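Local coordinates for pyrrolysyl-tRNA synthetase (Desulfitobacterium hafniense, PDB 3DSQ), which probably acts as a class II aminoacyl-tRNA synthetase, using ATP to attach pyrrolysine to its tRNA, and assembles as a homodimer, at residues Ala72-Leu80 and Leu257-Glu265; Thr173-Leu184 and Asp248-Glu258. One frame throughout, in Å; residues are numbered along the deposited sequence.

Contact 1: Ala72-Leu80 and Leu257-Glu265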
loop_
_atom_site.group_PDB
_atom_site.type_symbol
_atom_site.label_atom_id
_atom_site.label_comp_id
_atom_site.label_asym_id
_atom_site.label_seq_id
_atom_site.Cartn_x
_atom_site.Cartn_y
_atom_site.Cartn_z
ATOM N N ALA B 72 -5.875 -11.590 -4.659
ATOM C CA ALA B 72 -5.575 -12.232 -3.385
ATOM C C ALA B 72 -4.872 -11.372 -2.352
ATOM O O ALA B 72 -5.232 -11.397 -1.170
ATOM C CB ALA B 72 -4.754 -13.494 -3.633
ATOM N N LEU B 73 -3.862 -10.616 -2.784
ATOM C CA LEU B 73 -3.124 -9.778 -1.856
ATOM C C LEU B 73 -4.063 -8.803 -1.165
ATOM O O LEU B 73 -3.997 -8.637 0.037
ATOM C CB LEU B 73 -2.000 -9.009 -2.581
ATOM C CG LEU B 73 -1.162 -8.067 -1.706
ATOM C CD1 LEU B 73 -0.545 -8.853 -0.540
ATOM C CD2 LEU B 73 -0.056 -7.407 -2.550
ATOM N N LEU B 74 -4.939 -8.162 -1.928
ATOM C CA LEU B 74 -5.865 -7.195 -1.355
ATOM C C LEU B 74 -6.952 -7.854 -0.517
ATOM O O LEU B 74 -7.384 -7.304 0.493
ATOM C CB LEU B 74 -6.498 -6.342 -2.461
ATOM C CG LEU B 74 -5.524 -5.391 -3.176
ATOM C CD1 LEU B 74 -6.258 -4.622 -4.266
ATOM C CD2 LEU B 74 -4.897 -4.429 -2.164
ATOM N N GLU B 75 -7.393 -9.034 -0.938
ATOM C CA GLU B 75 -8.426 -9.762 -0.214
ATOM C C GLU B 75 -7.829 -10.220 1.109
ATOM O O GLU B 75 -8.475 -10.161 2.160
ATOM C CB GLU B 75 -8.880 -10.969 -1.038
ATOM C CG GLU B 75 -10.004 -11.780 -0.415
ATOM C CD GLU B 75 -10.277 -13.062 -1.189
ATOM O OE1 GLU B 75 -9.362 -13.912 -1.268
ATOM O OE2 GLU B 75 -11.400 -13.215 -1.722
ATOM N N LEU B 76 -6.580 -10.667 1.044
ATOM C CA LEU B 76 -5.860 -11.132 2.221
ATOM C C LEU B 76 -5.672 -9.954 3.175
ATOM O O LEU B 76 -5.885 -10.079 4.385
ATOM C CB LEU B 76 -4.491 -11.677 1.807
ATOM C CG LEU B 76 -3.778 -12.752 2.633
ATOM C CD1 LEU B 76 -2.296 -12.437 2.667
ATOM C CD2 LEU B 76 -4.335 -12.838 4.028
ATOM N N GLU B 77 -5.274 -8.808 2.620
ATOM C CA GLU B 77 -5.047 -7.611 3.419
ATOM C C GLU B 77 -6.270 -7.179 4.226
ATOM O O GLU B 77 -6.159 -6.858 5.413
ATOM C CB GLU B 77 -4.583 -6.452 2.528
ATOM C CG GLU B 77 -3.093 -6.461 2.246
ATOM C CD GLU B 77 -2.628 -5.218 1.504
ATOM O OE1 GLU B 77 -3.270 -4.156 1.661
ATOM O OE2 GLU B 77 -1.612 -5.298 0.777
ATOM N N GLU B 78 -7.436 -7.160 3.590
ATOM C CA GLU B 78 -8.634 -6.761 4.309
ATOM C C GLU B 78 -8.990 -7.824 5.347
ATOM O O GLU B 78 -9.410 -7.503 6.460
ATOM C CB GLU B 78 -9.808 -6.565 3.347
ATOM C CG GLU B 78 -11.024 -5.936 4.029
ATOM C CD GLU B 78 -12.271 -5.971 3.173
ATOM O OE1 GLU B 78 -12.296 -5.305 2.118
ATOM O OE2 GLU B 78 -13.232 -6.672 3.555
ATOM N N LYS B 79 -8.812 -9.084 4.965
ATOM C CA LYS B 79 -9.096 -10.237 5.817
ATOM C C LYS B 79 -8.295 -10.213 7.116
ATOM O O LYS B 79 -8.835 -10.438 8.198
ATOM C CB LYS B 79 -8.777 -11.527 5.052
ATOM C CG LYS B 79 -8.921 -12.828 5.851
ATOM C CD LYS B 79 -10.377 -13.180 6.160
ATOM C CE LYS B 79 -10.458 -14.468 6.978
ATOM N NZ LYS B 79 -11.857 -14.867 7.316
ATOM N N LEU B 80 -7.000 -9.943 7.001
ATOM C CA LEU B 80 -6.129 -9.901 8.166
ATOM C C LEU B 80 -6.428 -8.703 9.060
ATOM O O LEU B 80 -6.418 -8.821 10.283
ATOM C CB LEU B 80 -4.660 -9.872 7.726
ATOM C CG LEU B 80 -4.140 -11.063 6.914
ATOM C CD1 LEU B 80 -2.665 -10.848 6.574
ATOM C CD2 LEU B 80 -4.310 -12.347 7.704
ATOM N N LEU B 257 3.268 -11.154 3.286
ATOM C CA LEU B 257 2.004 -11.611 2.707
ATOM C C LEU B 257 2.095 -12.327 1.360
ATOM O O LEU B 257 1.364 -13.301 1.132
ATOM C CB LEU B 257 1.003 -10.447 2.613
ATOM C CG LEU B 257 0.661 -9.781 3.950
ATOM C CD1 LEU B 257 -0.538 -8.872 3.769
ATOM C CD2 LEU B 257 0.365 -10.842 5.019
ATOM N N GLU B 258 2.965 -11.857 0.466
ATOM C CA GLU B 258 3.100 -12.522 -0.826
ATOM C C GLU B 258 3.621 -13.928 -0.579
ATOM O O GLU B 258 3.176 -14.890 -1.210
ATOM C CB GLU B 258 4.068 -11.779 -1.769
ATOM C CG GLU B 258 3.599 -10.401 -2.254
ATOM C CD GLU B 258 3.860 -9.304 -1.240
ATOM O OE1 GLU B 258 4.488 -9.602 -0.204
ATOM O OE2 GLU B 258 3.447 -8.146 -1.476
ATOM N N ARG B 259 4.559 -14.053 0.351
ATOM C CA ARG B 259 5.115 -15.357 0.662
ATOM C C ARG B 259 4.041 -16.251 1.292
ATOM O O ARG B 259 3.980 -17.445 1.017
ATOM C CB ARG B 259 6.315 -15.217 1.598
ATOM C CG ARG B 259 6.946 -16.543 1.945
ATOM C CD ARG B 259 8.251 -16.384 2.706
ATOM N NE ARG B 259 8.780 -17.691 3.091
ATOM C CZ ARG B 259 9.960 -17.886 3.674
ATOM N NH1 ARG B 259 10.750 -16.854 3.943
ATOM N NH2 ARG B 259 10.349 -19.119 3.985
ATOM N N LEU B 260 3.205 -15.669 2.144
ATOM C CA LEU B 260 2.126 -16.424 2.768
ATOM C C LEU B 260 1.225 -16.942 1.661
ATOM O O LEU B 260 0.902 -18.126 1.615
ATOM C CB LEU B 260 1.290 -15.540 3.702
ATOM C CG LEU B 260 1.639 -15.357 5.183
ATOM C CD1 LEU B 260 0.415 -14.767 5.883
ATOM C CD2 LEU B 260 1.993 -16.685 5.841
ATOM N N LEU B 261 0.824 -16.041 0.765
ATOM C CA LEU B 261 -0.047 -16.410 -0.346
ATOM C C LEU B 261 0.539 -17.501 -1.223
ATOM O O LEU B 261 -0.172 -18.429 -1.627
ATOM C CB LEU B 261 -0.371 -15.185 -1.211
ATOM C CG LEU B 261 -1.383 -14.221 -0.592
ATOM C CD1 LEU B 261 -1.512 -13.003 -1.461
ATOM C CD2 LEU B 261 -2.738 -14.916 -0.420
ATOM N N MET B 262 1.830 -17.392 -1.531
ATOM C CA MET B 262 2.472 -18.395 -2.368
ATOM C C MET B 262 2.401 -19.779 -1.713
ATOM O O MET B 262 2.160 -20.791 -2.376
ATOM C CB MET B 262 3.934 -18.023 -2.617
ATOM C CG MET B 262 4.765 -19.167 -3.185
ATOM S SD MET B 262 6.452 -18.642 -3.596
ATOM C CE MET B 262 7.129 -18.440 -1.964
ATOM N N ILE B 263 2.621 -19.801 -0.405
ATOM C CA ILE B 263 2.610 -21.031 0.369
ATOM C C ILE B 263 1.194 -21.604 0.513
ATOM O O ILE B 263 0.988 -22.796 0.344
ATOM C CB ILE B 263 3.265 -20.775 1.746
ATOM C CG1 ILE B 263 4.759 -20.493 1.527
ATOM C CG2 ILE B 263 3.048 -21.953 2.674
ATOM C CD1 ILE B 263 5.501 -19.980 2.750
ATOM N N ARG B 264 0.217 -20.755 0.794
ATOM C CA ARG B 264 -1.153 -21.221 0.922
ATOM C C ARG B 264 -1.666 -21.743 -0.411
ATOM O O ARG B 264 -2.250 -22.819 -0.488
ATOM C CB ARG B 264 -2.054 -20.082 1.385
ATOM C CG ARG B 264 -3.526 -20.429 1.392
ATOM C CD ARG B 264 -4.312 -19.403 0.607
ATOM N NE ARG B 264 -4.752 -18.306 1.453
ATOM C CZ ARG B 264 -5.305 -17.184 1.009
ATOM N NH1 ARG B 264 -5.492 -16.990 -0.287
ATOM N NH2 ARG B 264 -5.692 -16.261 1.872
ATOM N N GLU B 265 -1.440 -20.972 -1.465
ATOM C CA GLU B 265 -1.911 -21.327 -2.794
ATOM C C GLU B 265 -1.044 -22.327 -3.539
ATOM O O GLU B 265 -1.482 -22.921 -4.519
ATOM C CB GLU B 265 -2.076 -20.054 -3.626
ATOM C CG GLU B 265 -3.140 -19.135 -3.054
ATOM C CD GLU B 265 -4.494 -19.821 -2.992
ATOM O OE1 GLU B 265 -5.220 -19.642 -1.991
ATOM O OE2 GLU B 265 -4.832 -20.541 -3.952
HETATM O O HOH W 1 -6.582 -13.814 -0.298
#
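The Arg264 guanidinium slides past Leu76, bringing NH2 to 4.1 Å from Leu76 CG at an oblique angle. One guanidinium face carries Leu261 CD2, near the outer part of the group, while a water lies at the edge, in the plane. That water donates to Ala72 O (2.9 Å) and to Glu75 OE1, and accepts a weak bond from Arg264 NH1. Arg264 bends at chi2 and chi3 (-127° and -90°), which folds the head back over Leu261. NE bonds to Ala202 O and NH1 forms a salt bridge with Glu265 OE1 (3.2 Å), so the group is fixed from several directions. Below these polar groups the helices cross at 108°, their axes 10.2 Å apart, and the interface is aliphatic. In class II synthetases the helix that follows a glycine-rich strand, here 257-265, is consistent with motif 3; helix 72-85, which meets the second subunit through Glu78, is consistent with motif 1. Leu257 is a knob among Leu73, Leu76, Glu77 and Leu80. It meets Leu80 tip to tip, Leu257 CD2 to Leu80 CD1 at a tight 3.4 Å, and crosses Glu77 at about a right angle, Leu257 CD1 to Glu77 CG 3.8 Å. Leu76 and Leu261 also point at each other, Leu76 CD1 lying 3.8 Å from Leu261 CG. Leu261 CD1 presses instead on the backbone, 3.6 Å from Leu73 N. Leu73 CD2 touches Glu258 OE2, whose polar partner is Thr173.

Contact 2: Thr173-Leu184 and Asp248-Glu258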
loop_
_atom_site.group_PDB
_atom_site.type_symbol
_atom_site.label_atom_id
_atom_site.label_comp_id
_atom_site.label_asym_id
_atom_site.label_seq_id
_atom_site.Cartn_x
_atom_site.Cartn_y
_atom_site.Cartn_z
ATOM N N THR B 173 4.941 -6.804 0.852
ATOM C CA THR B 173 3.972 -6.356 1.837
ATOM C C THR B 173 4.207 -7.079 3.147
ATOM O O THR B 173 4.248 -8.309 3.195
ATOM C CB THR B 173 2.530 -6.636 1.359
ATOM O OG1 THR B 173 2.397 -6.255 -0.020
ATOM C CG2 THR B 173 1.518 -5.841 2.196
ATOM N N MET B 174 4.359 -6.300 4.208
ATOM C CA MET B 174 4.584 -6.836 5.537
ATOM C C MET B 174 3.414 -6.519 6.439
ATOM O O MET B 174 2.812 -5.447 6.343
ATOM C CB MET B 174 5.836 -6.225 6.186
ATOM C CG MET B 174 7.154 -6.712 5.622
ATOM S SD MET B 174 7.407 -8.481 5.869
ATOM C CE MET B 174 7.080 -9.028 4.264
ATOM N N LEU B 175 3.097 -7.488 7.291
ATOM C CA LEU B 175 2.068 -7.351 8.304
ATOM C C LEU B 175 2.928 -7.466 9.550
ATOM O O LEU B 175 3.708 -8.403 9.678
ATOM C CB LEU B 175 1.070 -8.514 8.279
ATOM C CG LEU B 175 0.389 -8.801 9.636
ATOM C CD1 LEU B 175 -0.372 -7.578 10.118
ATOM C CD2 LEU B 175 -0.548 -10.001 9.516
ATOM N N ASN B 176 2.827 -6.506 10.449
ATOM C CA ASN B 176 3.618 -6.585 11.660
ATOM C C ASN B 176 2.693 -6.213 12.788
ATOM O O ASN B 176 2.290 -5.065 12.887
ATOM C CB ASN B 176 4.796 -5.606 11.614
ATOM C CG ASN B 176 5.807 -5.861 12.716
ATOM O OD1 ASN B 176 5.445 -6.170 13.854
ATOM N ND2 ASN B 176 7.084 -5.719 12.386
ATOM N N LEU B 177 2.331 -7.186 13.620
ATOM C CA LEU B 177 1.457 -6.888 14.741
ATOM C C LEU B 177 2.246 -6.949 16.030
ATOM O O LEU B 177 3.175 -7.737 16.174
ATOM C CB LEU B 177 0.243 -7.827 14.782
ATOM C CG LEU B 177 0.309 -9.347 14.685
ATOM C CD1 LEU B 177 1.448 -9.907 15.496
ATOM C CD2 LEU B 177 -1.035 -9.889 15.190
ATOM N N THR B 178 1.865 -6.106 16.974
ATOM C CA THR B 178 2.599 -6.024 18.221
ATOM C C THR B 178 1.726 -5.694 19.402
ATOM O O THR B 178 0.610 -5.214 19.254
ATOM C CB THR B 178 3.637 -4.899 18.156
ATOM O OG1 THR B 178 2.943 -3.644 18.126
ATOM C CG2 THR B 178 4.487 -5.013 16.888
ATOM N N GLU B 179 2.271 -5.954 20.583
ATOM C CA GLU B 179 1.606 -5.638 21.831
ATOM C C GLU B 179 2.708 -5.120 22.735
ATOM O O GLU B 179 3.725 -5.780 22.922
ATOM C CB GLU B 179 0.943 -6.866 22.469
ATOM C CG GLU B 179 0.196 -6.516 23.756
ATOM C CD GLU B 179 -0.542 -7.697 24.367
ATOM O OE1 GLU B 179 0.122 -8.606 24.901
ATOM O OE2 GLU B 179 -1.792 -7.714 24.307
ATOM N N LEU B 180 2.509 -3.916 23.251
ATOM C CA LEU B 180 3.459 -3.283 24.153
ATOM C C LEU B 180 2.867 -3.359 25.553
ATOM O O LEU B 180 1.757 -2.879 25.784
ATOM C CB LEU B 180 3.657 -1.818 23.772
ATOM C CG LEU B 180 4.468 -0.952 24.737
ATOM C CD1 LEU B 180 5.949 -1.311 24.655
ATOM C CD2 LEU B 180 4.260 0.507 24.376
ATOM N N GLY B 181 3.609 -3.958 26.479
ATOM C CA GLY B 181 3.130 -4.077 27.842
ATOM C C GLY B 181 2.702 -5.496 28.166
ATOM O O GLY B 181 1.981 -5.733 29.135
ATOM N N THR B 182 3.146 -6.446 27.352
ATOM C CA THR B 182 2.813 -7.849 27.565
ATOM C C THR B 182 3.481 -8.340 28.850
ATOM O O THR B 182 4.650 -8.046 29.092
ATOM C CB THR B 182 3.325 -8.722 26.394
ATOM O OG1 THR B 182 2.859 -8.180 25.154
ATOM C CG2 THR B 182 2.827 -10.153 26.534
ATOM N N PRO B 183 2.744 -9.079 29.698
ATOM C CA PRO B 183 3.333 -9.589 30.945
ATOM C C PRO B 183 4.434 -10.567 30.541
ATOM O O PRO B 183 4.183 -11.467 29.743
ATOM C CB PRO B 183 2.163 -10.314 31.615
ATOM C CG PRO B 183 0.941 -9.652 31.028
ATOM C CD PRO B 183 1.326 -9.467 29.588
ATOM N N LEU B 184 5.645 -10.391 31.071
ATOM C CA LEU B 184 6.762 -11.276 30.729
ATOM C C LEU B 184 6.378 -12.747 30.587
ATOM O O LEU B 184 6.644 -13.379 29.560
ATOM C CB LEU B 184 7.876 -11.169 31.772
ATOM C CG LEU B 184 8.728 -9.897 31.819
ATOM C CD1 LEU B 184 9.706 -9.995 32.982
ATOM C CD2 LEU B 184 9.471 -9.716 30.512
ATOM N N ASP B 248 9.214 -1.478 28.448
ATOM C CA ASP B 248 8.119 -2.355 28.826
ATOM C C ASP B 248 8.287 -3.623 28.003
ATOM O O ASP B 248 8.859 -3.592 26.908
ATOM C CB ASP B 248 6.762 -1.723 28.505
ATOM C CG ASP B 248 6.482 -0.486 29.335
ATOM O OD1 ASP B 248 6.603 -0.560 30.571
ATOM O OD2 ASP B 248 6.129 0.558 28.753
ATOM N N PRO B 249 7.832 -4.768 28.537
ATOM C CA PRO B 249 7.956 -6.017 27.788
ATOM C C PRO B 249 7.056 -5.880 26.567
ATOM O O PRO B 249 6.121 -5.084 26.583
ATOM C CB PRO B 249 7.424 -7.060 28.765
ATOM C CG PRO B 249 7.757 -6.472 30.094
ATOM C CD PRO B 249 7.381 -5.023 29.914
ATOM N N TRP B 250 7.332 -6.640 25.513
ATOM C CA TRP B 250 6.502 -6.573 24.312
ATOM C C TRP B 250 6.712 -7.775 23.414
ATOM O O TRP B 250 7.660 -8.535 23.583
ATOM C CB TRP B 250 6.803 -5.303 23.500
ATOM C CG TRP B 250 8.251 -5.186 23.054
ATOM C CD1 TRP B 250 9.238 -4.461 23.659
ATOM C CD2 TRP B 250 8.861 -5.821 21.922
ATOM N NE1 TRP B 250 10.423 -4.601 22.974
ATOM C CE2 TRP B 250 10.221 -5.433 21.905
ATOM C CE3 TRP B 250 8.391 -6.681 20.919
ATOM C CZ2 TRP B 250 11.119 -5.875 20.924
ATOM C CZ3 TRP B 250 9.287 -7.122 19.940
ATOM C CH2 TRP B 250 10.638 -6.714 19.955
ATOM N N VAL B 251 5.809 -7.942 22.458
ATOM C CA VAL B 251 5.913 -9.021 21.492
ATOM C C VAL B 251 5.519 -8.454 20.147
ATOM O O VAL B 251 4.687 -7.556 20.058
ATOM C CB VAL B 251 4.992 -10.216 21.829
ATOM C CG1 VAL B 251 5.458 -10.877 23.128
ATOM C CG2 VAL B 251 3.544 -9.756 21.928
ATOM N N GLY B 252 6.142 -8.974 19.099
ATOM C CA GLY B 252 5.839 -8.518 17.762
ATOM C C GLY B 252 6.049 -9.668 16.805
ATOM O O GLY B 252 6.997 -10.443 16.945
ATOM N N LEU B 253 5.165 -9.776 15.825
ATOM C CA LEU B 253 5.252 -10.841 14.846
ATOM C C LEU B 253 5.117 -10.211 13.470
ATOM O O LEU B 253 4.233 -9.382 13.250
ATOM C CB LEU B 253 4.123 -11.850 15.091
ATOM C CG LEU B 253 4.145 -13.211 14.394
ATOM C CD1 LEU B 253 5.390 -13.990 14.781
ATOM C CD2 LEU B 253 2.888 -13.995 14.797
ATOM N N GLY B 254 6.002 -10.596 12.553
ATOM C CA GLY B 254 5.942 -10.059 11.208
ATOM C C GLY B 254 5.772 -11.111 10.128
ATOM O O GLY B 254 6.430 -12.146 10.157
ATOM N N PHE B 255 4.897 -10.833 9.162
ATOM C CA PHE B 255 4.635 -11.755 8.058
ATOM C C PHE B 255 4.873 -11.127 6.681
ATOM O O PHE B 255 4.673 -9.931 6.481
ATOM C CB PHE B 255 3.169 -12.230 8.059
ATOM C CG PHE B 255 2.710 -12.879 9.341
ATOM C CD1 PHE B 255 2.622 -12.150 10.524
ATOM C CD2 PHE B 255 2.277 -14.207 9.340
ATOM C CE1 PHE B 255 2.099 -12.730 11.687
ATOM C CE2 PHE B 255 1.754 -14.795 10.499
ATOM C CZ PHE B 255 1.664 -14.049 11.672
ATOM N N GLY B 256 5.290 -11.958 5.732
ATOM C CA GLY B 256 5.449 -11.513 4.358
ATOM C C GLY B 256 4.176 -12.034 3.703
ATOM O O GLY B 256 4.012 -13.234 3.596
ATOM N N LEU B 257 3.268 -11.154 3.286
ATOM C CA LEU B 257 2.004 -11.611 2.707
ATOM C C LEU B 257 2.095 -12.327 1.360
ATOM O O LEU B 257 1.364 -13.301 1.132
ATOM C CB LEU B 257 1.003 -10.447 2.613
ATOM C CG LEU B 257 0.661 -9.781 3.950
ATOM C CD1 LEU B 257 -0.538 -8.872 3.769
ATOM C CD2 LEU B 257 0.365 -10.842 5.019
ATOM N N GLU B 258 2.965 -11.857 0.466
ATOM C CA GLU B 258 3.100 -12.522 -0.826
ATOM C C GLU B 258 3.621 -13.928 -0.579
ATOM O O GLU B 258 3.176 -14.890 -1.210
ATOM C CB GLU B 258 4.068 -11.779 -1.769
ATOM C CG GLU B 258 3.599 -10.401 -2.254
ATOM C CD GLU B 258 3.860 -9.304 -1.240
ATOM O OE1 GLU B 258 4.488 -9.602 -0.204
ATOM O OE2 GLU B 258 3.447 -8.146 -1.476
#
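Thr173 and Glu258 cross at about a right angle, and the carboxylate holds the threonine by two good bonds and a weak third, from Thr173 N to Glu258 OE2. Thr173 OG1 donates to Glu258 OE2 (2.6 Å), on its syn side and 27° out of the carboxylate plane, while Thr173 N reaches the syn lone pair of Glu258 OE1 (3.0 Å) almost straight, at 172°. With OG1 beside the backbone N (chi1 -45°), hydroxyl and amide face the same acid. Farther along, Leu175 and Phe255 run alongside each other in the same direction, Leu175 CD2 4.0 Å from Phe255 CD1; Leu177 and Leu253 do likewise, with Leu177 CD1 tightly placed 3.3 Å from Leu253 CB. Helix 187-201 covers this face through Met194 and Val198. The strands are antiparallel, paired by bonds such as Phe255 N to Leu175 O (2.8 Å), and belong to the class II catalytic sheet: 171-180 is consistent with the second strand of motif 2, after 150-159, and 250-256 with motif 3. On the other face Asn176 and Thr178 stand opposite Gly254 and Gly252. At the far end, Gly181 N bonds to Pro249 O (2.8 Å), and Leu184 crosses the proline at about a right angle, Leu184 CD2 3.7 Å from Pro249 CG.

Contacts 1 and 2 share Leu257 and Glu258, where strand 250-256 passes into helix 257-265, and their centres lie about 18 Å apart. Gly256 is the N-cap at this junction. The two contacts also touch directly: Leu80 CD1 of contact 1 packs 3.7 Å from Leu175 CD2 of contact 2, and Leu73 CD2 lies 3.7 Å from Thr173 OG1. Helix 72-85 thereby packs on strand 171-180 as well as on helix 257-265. A sodium ion, bound at Ser163, Gln164 and Gln167, is about 9 Å from the side chain of Glu258 and equally about 9 Å from that of Met174, so neither side chain coordinates the ion, which lies in the surroundings of this end. By analogy with class II relatives, this region probably borders the ATP site.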